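PDB 3LWS: aromatic amino acid beta-eliminating lyase/threonine aldolase, which belongs to the fold-type I family of pyridoxal phosphate-dependent enzymes and carries the cofactor covalently bound in a modified residue. Local coordinates for residues V151-S156 with P184-T189; G259-Q264 with I331-A336; E270-L275 with A347-L352; L292-Q297 with G325-E330. All coordinates share one frame; numbering follows the deposited sequence.

Contact 1: V151-S156 with P184-T189; sequences VAPAFS and PYYEKT
Tyr186 reaches across from the end of helix 179-186 and sets its hydroxyl against the loop that leads into helix 155-167. Tyr186 OH donates a hydrogen bond of 2.6 Å to Pro153 O. The hydroxyl lies in the plane of that carbonyl, and the oxygen sits at the edge of the Tyr186 ring. Ala152 CB is 3.4 Å from Tyr186 OH. Further along the ring, Phe155 CB packs on Tyr186 CD1 at 4.1 Å. Tyr185 CD2 lies over one face of the Tyr186 ring, near its rim. This is the tighter part, centred on the buried Tyr186.

In fold-type I enzymes the large domain is an alpha/beta layer structure with a mixed seven-stranded sheet. Here helices 155-167 and 179-186 flank strand 171-176 in sequence, and the contact joins the start of the first to the end of the second. Ile193 of helix 190-194 packs against Phe155, Tyr186 and Lys188.

The Lys188 side is more exposed to solvent. A bend at chi2 (-78°) swings the end of Lys188 across the Phe155 ring. Its CE lies over the ring centre, 3.7 Å from the centroid, as a CH-pi contact. Lys188 NZ makes a cation-pi contact with the same face, 4.2 Å from the centroid. The Tyr185 side is looser: a water takes the place of direct packing. It donates to Ala152 O and bonds to Tyr185 OH at 2.9 Å.

Contact 2: G259-Q264 with I331-A336; sequences GQYYEQ and ISVGDA
Tyr261 lays its ring against the backbone of Val333 and Gly334 and ends in a hydrogen bond to Asp335. Gly334 CA sits over the centre of one ring face, 3.6 Å from the centroid, in a CH-pi contact. Tyr261 OH donates to Asp335 OD1 at 2.5 Å. OD1 lies at the ring edge, but the hydroxyl meets it from above the carboxylate plane, and the ring and carboxylate planes are 67° apart. Val333 CG1 touches both Tyr261 CB, at 4.1 Å, and Gln264 OE1, at 3.6 Å. CG1 is anti to the backbone N of Val333 (chi1 173°), which directs this methyl at the helix.

The pairing fastens helix 258-273 to the end of strand 326-332, where the chain leaves the four-stranded antiparallel sheet of the small domain of this fold-type I protein.

The next shell holds these groups in place. One water donates to Gln264 OE1 at 2.6 Å and to Gly334 O at 2.7 Å, so it bridges helix and loop. Asp335 also forms salt bridges with Arg257 through OD1 and with Arg254 through OD2. Both arginines would be expected to stabilise its negative charge. His19 ND1 is hydrogen-bonded to Asp335 N, and Asn288 ND2 to Val333 O.

Contact 3: E270-L275 with A347-L352; sequences EQFNAL and AGFARL
Phe349 turns the edge of its ring toward the face of Phe272 in a T-shaped (edge-to-face) pair. The centroids are 5.7 Å apart and the planes meet at 62°. The touching atom is Phe349 CE1, which stands above the Phe272 ring near its rim, 4.2 Å from Phe272 CE1.

Gln271 lies over a face of Phe349. Its CG lies over the Phe349 ring in a CH-pi contact, 4.3 Å from the centroid; the bend at chi2 (-73°) brings OE1 over the ring as well, offset toward the rim. The amide plane is steeply inclined to the ring at 74°. Nearer the backbone, Gln271 CB packs on Phe349 CE1 at 3.6 Å.

Leu352 lies one turn further along the helix. Its CD2 methyl touches Phe272 CE1 at 3.9 Å and Leu275 CD1 at 3.8 Å. Leu352 crosses both at about a right angle. No hydrogen bond links the two segments.

Phe316 extends the aromatic group by an edge-to-face contact with Phe349. The contact joins the end of helix 258-273, with Leu275 just beyond it, to helix 342-355 in the small domain, beside its antiparallel sheet. Phe272 also packs on strands 278-281 and 289-295, while Leu352 reaches Leu305 of helix 298-312.

Contact 4: L292-Q297 with G325-E330; sequences LHFDGQ and GYCSTE
Leu292 and Thr329 form a hydrogen-bonded antiparallel pair, as do Phe294 and Cys327. Leu292 N donates to Thr329 O at 2.7 Å. Phe294 N donates to Cys327 O at 2.9 Å, and each pair has a return bond. Past the strand ends, Gly296 N donates to Gly325 O at 3.0 Å. Gly325 N donates to Gln297 OE1 at 2.9 Å, a more bent bond at 132°. The Gln297 chain folds back at chi2 (-70°) to bring its amide there, and its NE2 bonds to Lys323 O.

These strands, 289-295 and 326-332, are the central two of a four-stranded antiparallel sheet with helices packed on one face. Such a sheet belongs to the small domain of this fold.

Among the side chains, the rings of His293 and Tyr326 lie side by side with near-parallel planes, 11° apart. They are slid so far that they barely overlap, with centroids 4.6 Å apart. Apolar contacts lie on the other face. Leu292 CB meets Thr329 CG2 at 3.8 Å, and Phe294 CB meets Cys327 SG at 4.0 Å. Thr329 OG1 is hydrogen-bonded to Tyr319 O. Ile301 of helix 298-312 packs on Phe294 and Cys327.

Overall arrangement
Contact 1 comes first in the chain. It closes a loop of 27 residues around strand 171-176 within the large alpha/beta part, before the other contacts open. Contact 2 then opens on helix 258-273, and contact 3 opens further along the same helix. Contact 4 follows and closes first of these three, so it lies within the loops of both others. Contact 2 closes next, at the end of strand 326-332, which contact 4 also uses, and contact 3 closes last on helix 342-355. Contacts 2 and 3 therefore cross. Contact 1 touches contact 2 where Pro184 and Tyr185 pack on helix 258-273. Phe272 of contact 3 packs on Leu292 of contact 4, joining helix to sheet.

Contact 1: V151-S156 with P184-T189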
# COMPACT_ATOMS: atom_id res chain seq x y z
N VAL A 151 -3.03 24.42 -15.35
CA VAL A 151 -3.92 25.05 -16.31
C VAL A 151 -5.06 24.05 -16.57
O VAL A 151 -4.82 22.84 -16.55
CB VAL A 151 -3.11 25.32 -17.58
CG1 VAL A 151 -3.99 25.81 -18.73
CG2 VAL A 151 -1.96 26.31 -17.25
N ALA A 152 -6.27 24.53 -16.82
CA ALA A 152 -7.41 23.62 -17.04
C ALA A 152 -8.38 24.22 -18.01
O ALA A 152 -8.43 25.44 -18.16
CB ALA A 152 -8.10 23.29 -15.74
N PRO A 153 -9.13 23.38 -18.72
CA PRO A 153 -10.07 23.94 -19.67
C PRO A 153 -11.30 24.50 -18.92
O PRO A 153 -11.50 24.19 -17.76
CB PRO A 153 -10.41 22.77 -20.59
CG PRO A 153 -9.91 21.55 -19.92
CD PRO A 153 -8.98 21.92 -18.84
N ALA A 154 -12.07 25.36 -19.59
CA ALA A 154 -13.32 25.91 -19.06
C ALA A 154 -14.31 24.77 -18.84
O ALA A 154 -14.23 23.73 -19.50
CB ALA A 154 -13.92 26.93 -20.02
N PHE A 155 -15.24 24.93 -17.90
CA PHE A 155 -16.23 23.88 -17.63
C PHE A 155 -17.02 23.47 -18.89
O PHE A 155 -17.31 22.31 -19.08
CB PHE A 155 -17.21 24.30 -16.53
CG PHE A 155 -18.27 23.26 -16.24
CD1 PHE A 155 -17.98 22.16 -15.44
CD2 PHE A 155 -19.53 23.36 -16.81
CE1 PHE A 155 -18.95 21.17 -15.16
CE2 PHE A 155 -20.52 22.36 -16.53
CZ PHE A 155 -20.20 21.27 -15.72
N SER A 156 -17.36 24.43 -19.74
CA SER A 156 -18.13 24.14 -20.96
C SER A 156 -17.30 23.30 -21.94
O SER A 156 -17.85 22.47 -22.65
CB SER A 156 -18.61 25.41 -21.65
OG SER A 156 -17.58 25.99 -22.43
N PRO A 184 -13.18 25.86 -6.41
CA PRO A 184 -13.45 27.29 -6.30
C PRO A 184 -13.52 27.98 -7.66
O PRO A 184 -14.46 28.72 -7.92
CB PRO A 184 -12.27 27.80 -5.46
CG PRO A 184 -11.91 26.65 -4.66
CD PRO A 184 -12.07 25.47 -5.54
N TYR A 185 -12.56 27.69 -8.54
CA TYR A 185 -12.49 28.32 -9.86
C TYR A 185 -13.63 27.90 -10.78
O TYR A 185 -14.19 28.71 -11.51
CB TYR A 185 -11.17 27.96 -10.53
CG TYR A 185 -11.09 28.31 -11.97
CD1 TYR A 185 -10.75 29.59 -12.37
CD2 TYR A 185 -11.41 27.37 -12.95
CE1 TYR A 185 -10.71 29.93 -13.70
CE2 TYR A 185 -11.36 27.70 -14.28
CZ TYR A 185 -11.00 28.98 -14.65
OH TYR A 185 -10.95 29.28 -15.99
N TYR A 186 -13.96 26.62 -10.77
CA TYR A 186 -15.08 26.16 -11.62
C TYR A 186 -16.42 26.63 -11.08
O TYR A 186 -17.38 26.76 -11.85
CB TYR A 186 -15.10 24.65 -11.74
CG TYR A 186 -14.11 24.11 -12.73
CD1 TYR A 186 -14.05 24.62 -14.00
CD2 TYR A 186 -13.27 23.05 -12.41
CE1 TYR A 186 -13.16 24.15 -14.93
CE2 TYR A 186 -12.37 22.53 -13.38
CZ TYR A 186 -12.32 23.11 -14.62
OH TYR A 186 -11.46 22.70 -15.62
N GLU A 187 -16.49 26.90 -9.78
CA GLU A 187 -17.74 27.20 -9.09
C GLU A 187 -18.71 26.01 -9.20
O GLU A 187 -19.88 26.16 -9.52
CB GLU A 187 -18.33 28.55 -9.54
CG GLU A 187 -17.38 29.69 -9.29
CD GLU A 187 -17.93 31.08 -9.60
OE1 GLU A 187 -19.13 31.26 -9.79
OE2 GLU A 187 -17.13 32.03 -9.65
N LYS A 188 -18.18 24.82 -8.92
CA LYS A 188 -18.90 23.58 -9.07
C LYS A 188 -18.58 22.64 -7.91
O LYS A 188 -17.54 22.76 -7.28
CB LYS A 188 -18.54 22.90 -10.39
CG LYS A 188 -19.00 23.63 -11.62
CD LYS A 188 -20.47 23.43 -11.91
CE LYS A 188 -20.84 24.15 -13.20
NZ LYS A 188 -22.25 23.85 -13.52
N THR A 189 -19.49 21.70 -7.63
CA THR A 189 -19.27 20.67 -6.63
C THR A 189 -18.43 19.55 -7.22
O THR A 189 -18.34 19.40 -8.43
CB THR A 189 -20.56 19.99 -6.21
OG1 THR A 189 -21.06 19.25 -7.33
CG2 THR A 189 -21.62 21.01 -5.71
O HOH W 1 -9.74 27.66 -18.06

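Contact 2: G259-Q264 with I331-A336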
# COMPACT_ATOMS: atom_id res chain seq x y z
N GLY A 259 -10.99 27.35 -1.32
CA GLY A 259 -11.27 28.72 -1.79
C GLY A 259 -10.26 29.72 -1.31
O GLY A 259 -9.74 30.54 -2.09
N GLN A 260 -9.95 29.65 -0.02
CA GLN A 260 -8.98 30.55 0.54
C GLN A 260 -7.59 30.27 -0.04
O GLN A 260 -6.87 31.21 -0.38
CB GLN A 260 -9.02 30.57 2.07
CG GLN A 260 -8.45 29.38 2.80
CD GLN A 260 -9.13 29.15 4.15
OE1 GLN A 260 -10.34 28.90 4.23
NE2 GLN A 260 -8.36 29.23 5.22
N TYR A 261 -7.25 28.98 -0.22
CA TYR A 261 -5.93 28.59 -0.76
C TYR A 261 -5.77 29.18 -2.15
O TYR A 261 -4.70 29.69 -2.51
CB TYR A 261 -5.72 27.06 -0.84
CG TYR A 261 -5.72 26.28 0.45
CD1 TYR A 261 -5.41 26.87 1.69
CD2 TYR A 261 -6.04 24.91 0.45
CE1 TYR A 261 -5.43 26.11 2.87
CE2 TYR A 261 -6.04 24.16 1.61
CZ TYR A 261 -5.74 24.77 2.82
OH TYR A 261 -5.73 24.02 3.97
N TYR A 262 -6.85 29.14 -2.92
CA TYR A 262 -6.90 29.70 -4.27
C TYR A 262 -6.74 31.23 -4.29
O TYR A 262 -5.99 31.79 -5.12
CB TYR A 262 -8.21 29.27 -4.95
CG TYR A 262 -8.66 30.04 -6.19
CD1 TYR A 262 -7.80 30.21 -7.29
CD2 TYR A 262 -9.96 30.52 -6.30
CE1 TYR A 262 -8.22 30.89 -8.42
CE2 TYR A 262 -10.40 31.20 -7.45
CZ TYR A 262 -9.53 31.37 -8.50
OH TYR A 262 -9.94 32.02 -9.62
N GLU A 263 -7.46 31.92 -3.41
CA GLU A 263 -7.35 33.39 -3.37
C GLU A 263 -5.94 33.79 -2.98
O GLU A 263 -5.39 34.75 -3.53
CB GLU A 263 -8.37 33.99 -2.41
CG GLU A 263 -9.77 34.02 -3.01
CD GLU A 263 -9.87 34.85 -4.31
OE1 GLU A 263 -9.13 35.84 -4.45
OE2 GLU A 263 -10.70 34.49 -5.18
N GLN A 264 -5.36 33.02 -2.07
CA GLN A 264 -4.05 33.29 -1.53
C GLN A 264 -2.94 33.07 -2.58
O GLN A 264 -1.98 33.84 -2.66
CB GLN A 264 -3.83 32.42 -0.30
CG GLN A 264 -4.58 32.95 0.95
CD GLN A 264 -4.58 31.97 2.12
OE1 GLN A 264 -4.00 30.89 2.06
NE2 GLN A 264 -5.22 32.37 3.19
N ILE A 331 4.66 25.82 -6.57
CA ILE A 331 4.05 26.34 -5.34
C ILE A 331 2.64 25.77 -5.27
O ILE A 331 1.88 25.94 -6.21
CB ILE A 331 3.91 27.88 -5.39
CG1 ILE A 331 5.26 28.58 -5.58
CG2 ILE A 331 3.15 28.39 -4.16
CD1 ILE A 331 6.34 28.22 -4.59
N SER A 332 2.29 25.10 -4.17
CA SER A 332 0.89 24.70 -3.93
C SER A 332 0.47 25.27 -2.56
O SER A 332 1.07 24.93 -1.55
CB SER A 332 0.76 23.19 -3.92
OG SER A 332 1.05 22.63 -5.22
N VAL A 333 -0.54 26.13 -2.51
CA VAL A 333 -0.90 26.81 -1.24
C VAL A 333 -1.79 25.90 -0.37
O VAL A 333 -2.78 25.27 -0.85
CB VAL A 333 -1.55 28.23 -1.49
CG1 VAL A 333 -2.09 28.87 -0.16
CG2 VAL A 333 -0.57 29.18 -2.14
N GLY A 334 -1.45 25.88 0.93
CA GLY A 334 -2.14 25.11 1.95
C GLY A 334 -2.16 25.87 3.27
O GLY A 334 -2.11 27.10 3.28
N ASP A 335 -2.16 25.15 4.39
CA ASP A 335 -2.33 25.76 5.71
C ASP A 335 -1.14 26.62 6.12
O ASP A 335 -1.30 27.55 6.89
CB ASP A 335 -2.58 24.68 6.78
CG ASP A 335 -4.01 24.17 6.78
OD1 ASP A 335 -4.90 24.83 6.20
OD2 ASP A 335 -4.24 23.10 7.35
N ALA A 336 0.05 26.35 5.58
CA ALA A 336 1.24 27.07 5.99
C ALA A 336 1.19 28.58 5.76
O ALA A 336 1.52 29.35 6.68
CB ALA A 336 2.48 26.46 5.38
O HOH W 2 -3.56 29.22 4.01

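Contact 3: E270-L275 with A347-L352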
# COMPACT_ATOMS: atom_id res chain seq x y z
N GLU A 270 0.80 37.37 -7.86
CA GLU A 270 0.81 38.78 -8.17
C GLU A 270 2.10 39.39 -7.61
O GLU A 270 2.78 40.14 -8.30
CB GLU A 270 -0.44 39.42 -7.55
CG GLU A 270 -1.08 40.49 -8.39
CD GLU A 270 -2.55 40.76 -8.01
OE1 GLU A 270 -3.08 40.13 -7.06
OE2 GLU A 270 -3.14 41.63 -8.70
N GLN A 271 2.46 39.01 -6.38
CA GLN A 271 3.71 39.45 -5.76
C GLN A 271 4.95 39.00 -6.55
O GLN A 271 5.89 39.76 -6.72
CB GLN A 271 3.83 38.92 -4.32
CG GLN A 271 2.80 39.47 -3.31
CD GLN A 271 3.06 40.92 -2.90
OE1 GLN A 271 4.16 41.30 -2.47
NE2 GLN A 271 2.02 41.74 -3.01
N PHE A 272 4.92 37.76 -7.04
CA PHE A 272 6.06 37.16 -7.74
C PHE A 272 6.24 37.75 -9.12
O PHE A 272 7.37 38.04 -9.54
CB PHE A 272 5.90 35.62 -7.86
CG PHE A 272 6.19 34.86 -6.58
CD1 PHE A 272 7.43 34.95 -5.95
CD2 PHE A 272 5.22 34.01 -6.01
CE1 PHE A 272 7.70 34.24 -4.76
CE2 PHE A 272 5.49 33.28 -4.85
CZ PHE A 272 6.74 33.41 -4.22
N ASN A 273 5.13 37.95 -9.81
CA ASN A 273 5.17 38.48 -11.15
C ASN A 273 5.66 39.93 -11.18
O ASN A 273 6.23 40.35 -12.18
CB ASN A 273 3.82 38.37 -11.84
CG ASN A 273 3.51 36.94 -12.30
OD1 ASN A 273 4.25 36.34 -13.07
ND2 ASN A 273 2.39 36.42 -11.85
N ALA A 274 5.46 40.65 -10.09
CA ALA A 274 6.01 42.02 -9.93
C ALA A 274 7.52 42.07 -9.88
O ALA A 274 8.10 43.11 -10.13
CB ALA A 274 5.47 42.68 -8.67
N LEU A 275 8.17 40.96 -9.51
CA LEU A 275 9.62 40.92 -9.41
C LEU A 275 10.32 40.89 -10.75
O LEU A 275 9.93 40.12 -11.63
CB LEU A 275 10.06 39.69 -8.62
CG LEU A 275 9.72 39.67 -7.15
CD1 LEU A 275 10.02 38.27 -6.60
CD2 LEU A 275 10.51 40.76 -6.42
N ALA A 347 7.71 41.62 5.57
CA ALA A 347 9.20 41.59 5.76
C ALA A 347 9.93 40.58 4.83
O ALA A 347 11.02 40.87 4.27
CB ALA A 347 9.52 41.32 7.25
N GLY A 348 9.35 39.40 4.65
CA GLY A 348 9.92 38.41 3.71
C GLY A 348 9.98 38.97 2.31
O GLY A 348 11.04 39.02 1.68
N PHE A 349 8.83 39.45 1.85
CA PHE A 349 8.70 39.94 0.50
C PHE A 349 9.55 41.17 0.21
O PHE A 349 10.01 41.34 -0.92
CB PHE A 349 7.23 40.15 0.11
CG PHE A 349 6.59 38.91 -0.48
CD1 PHE A 349 6.94 38.49 -1.75
CD2 PHE A 349 5.66 38.16 0.23
CE1 PHE A 349 6.39 37.37 -2.33
CE2 PHE A 349 5.11 37.01 -0.34
CZ PHE A 349 5.48 36.62 -1.61
N ALA A 350 9.78 42.03 1.20
CA ALA A 350 10.70 43.17 0.99
C ALA A 350 12.14 42.64 0.81
O ALA A 350 12.89 43.07 -0.08
CB ALA A 350 10.62 44.17 2.15
N ARG A 351 12.50 41.67 1.66
CA ARG A 351 13.81 41.05 1.55
C ARG A 351 14.00 40.30 0.24
O ARG A 351 15.09 40.35 -0.36
CB ARG A 351 14.09 40.12 2.72
CG ARG A 351 15.55 39.60 2.74
CD ARG A 351 16.63 40.72 2.83
NE ARG A 351 17.97 40.19 2.56
CZ ARG A 351 18.54 40.11 1.35
NH1 ARG A 351 17.92 40.55 0.25
NH2 ARG A 351 19.75 39.59 1.24
N LEU A 352 12.95 39.62 -0.21
CA LEU A 352 12.95 38.96 -1.50
C LEU A 352 13.03 40.01 -2.60
O LEU A 352 13.80 39.86 -3.55
CB LEU A 352 11.72 38.05 -1.66
CG LEU A 352 11.59 37.33 -3.02
CD1 LEU A 352 12.77 36.35 -3.23
CD2 LEU A 352 10.24 36.64 -3.13

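Contact 4: L292-Q297 with G325-E330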
# COMPACT_ATOMS: atom_id res chain seq x y z
N LEU A 292 6.67 28.67 -10.53
CA LEU A 292 7.41 29.90 -10.32
C LEU A 292 8.73 29.75 -11.06
O LEU A 292 9.58 28.97 -10.64
CB LEU A 292 7.65 30.10 -8.82
CG LEU A 292 8.45 31.33 -8.41
CD1 LEU A 292 7.72 32.60 -8.85
CD2 LEU A 292 8.65 31.30 -6.89
N HIS A 293 8.88 30.53 -12.12
CA HIS A 293 10.04 30.62 -13.02
C HIS A 293 10.94 31.85 -12.75
O HIS A 293 10.44 32.99 -12.70
CB HIS A 293 9.50 30.85 -14.43
CG HIS A 293 8.78 29.68 -15.00
ND1 HIS A 293 8.88 29.33 -16.33
CD2 HIS A 293 7.94 28.78 -14.44
CE1 HIS A 293 8.14 28.26 -16.56
NE2 HIS A 293 7.57 27.90 -15.42
N PHE A 294 12.25 31.62 -12.64
CA PHE A 294 13.27 32.63 -12.50
C PHE A 294 14.18 32.58 -13.73
O PHE A 294 14.70 31.51 -14.08
CB PHE A 294 14.14 32.34 -11.26
CG PHE A 294 13.38 32.26 -9.96
CD1 PHE A 294 12.83 31.05 -9.53
CD2 PHE A 294 13.21 33.38 -9.17
CE1 PHE A 294 12.11 30.98 -8.33
CE2 PHE A 294 12.50 33.30 -7.98
CZ PHE A 294 11.96 32.12 -7.56
N ASP A 295 14.42 33.73 -14.35
CA ASP A 295 15.42 33.82 -15.41
C ASP A 295 16.79 33.52 -14.76
O ASP A 295 17.06 33.95 -13.64
CB ASP A 295 15.41 35.21 -16.09
CG ASP A 295 14.25 35.39 -17.13
OD1 ASP A 295 13.57 34.41 -17.53
OD2 ASP A 295 14.04 36.53 -17.58
N GLY A 296 17.60 32.74 -15.45
CA GLY A 296 18.88 32.31 -14.93
C GLY A 296 18.75 30.88 -14.41
O GLY A 296 17.67 30.36 -14.27
N GLN A 297 19.87 30.26 -14.08
CA GLN A 297 19.89 28.86 -13.69
C GLN A 297 20.09 28.78 -12.17
O GLN A 297 20.42 29.81 -11.52
CB GLN A 297 21.03 28.13 -14.44
CG GLN A 297 21.07 28.26 -16.01
CD GLN A 297 19.95 27.54 -16.80
OE1 GLN A 297 19.76 27.79 -18.00
NE2 GLN A 297 19.20 26.69 -16.14
N GLY A 325 17.62 28.35 -19.85
CA GLY A 325 17.74 29.77 -19.54
C GLY A 325 16.90 30.26 -18.36
O GLY A 325 16.87 31.45 -18.09
N TYR A 326 16.19 29.35 -17.70
CA TYR A 326 15.44 29.67 -16.48
C TYR A 326 15.39 28.43 -15.58
O TYR A 326 15.79 27.35 -16.00
CB TYR A 326 14.03 30.15 -16.85
CG TYR A 326 13.09 29.08 -17.34
CD1 TYR A 326 13.15 28.60 -18.63
CD2 TYR A 326 12.13 28.57 -16.48
CE1 TYR A 326 12.24 27.59 -19.08
CE2 TYR A 326 11.25 27.55 -16.90
CZ TYR A 326 11.30 27.09 -18.20
OH TYR A 326 10.41 26.11 -18.53
N CYS A 327 14.96 28.61 -14.33
CA CYS A 327 14.77 27.50 -13.39
C CYS A 327 13.43 27.67 -12.72
O CYS A 327 12.90 28.79 -12.63
CB CYS A 327 15.89 27.45 -12.34
SG CYS A 327 16.24 29.00 -11.54
N SER A 328 12.89 26.57 -12.24
CA SER A 328 11.47 26.51 -11.90
C SER A 328 11.24 25.78 -10.61
O SER A 328 12.01 24.89 -10.24
CB SER A 328 10.73 25.75 -13.00
OG SER A 328 9.35 25.71 -12.76
N THR A 329 10.19 26.18 -9.89
CA THR A 329 9.72 25.44 -8.74
C THR A 329 8.20 25.49 -8.72
O THR A 329 7.57 26.35 -9.36
CB THR A 329 10.27 25.99 -7.43
OG1 THR A 329 10.15 24.98 -6.42
CG2 THR A 329 9.52 27.28 -6.99
N GLU A 330 7.61 24.55 -8.01
CA GLU A 330 6.15 24.45 -7.95
C GLU A 330 5.64 24.94 -6.56
O GLU A 330 6.14 24.54 -5.54
CB GLU A 330 5.72 23.02 -8.21
CG GLU A 330 4.23 22.77 -8.16
CD GLU A 330 3.87 21.35 -8.56
OE1 GLU A 330 3.92 21.02 -9.76
OE2 GLU A 330 3.54 20.57 -7.65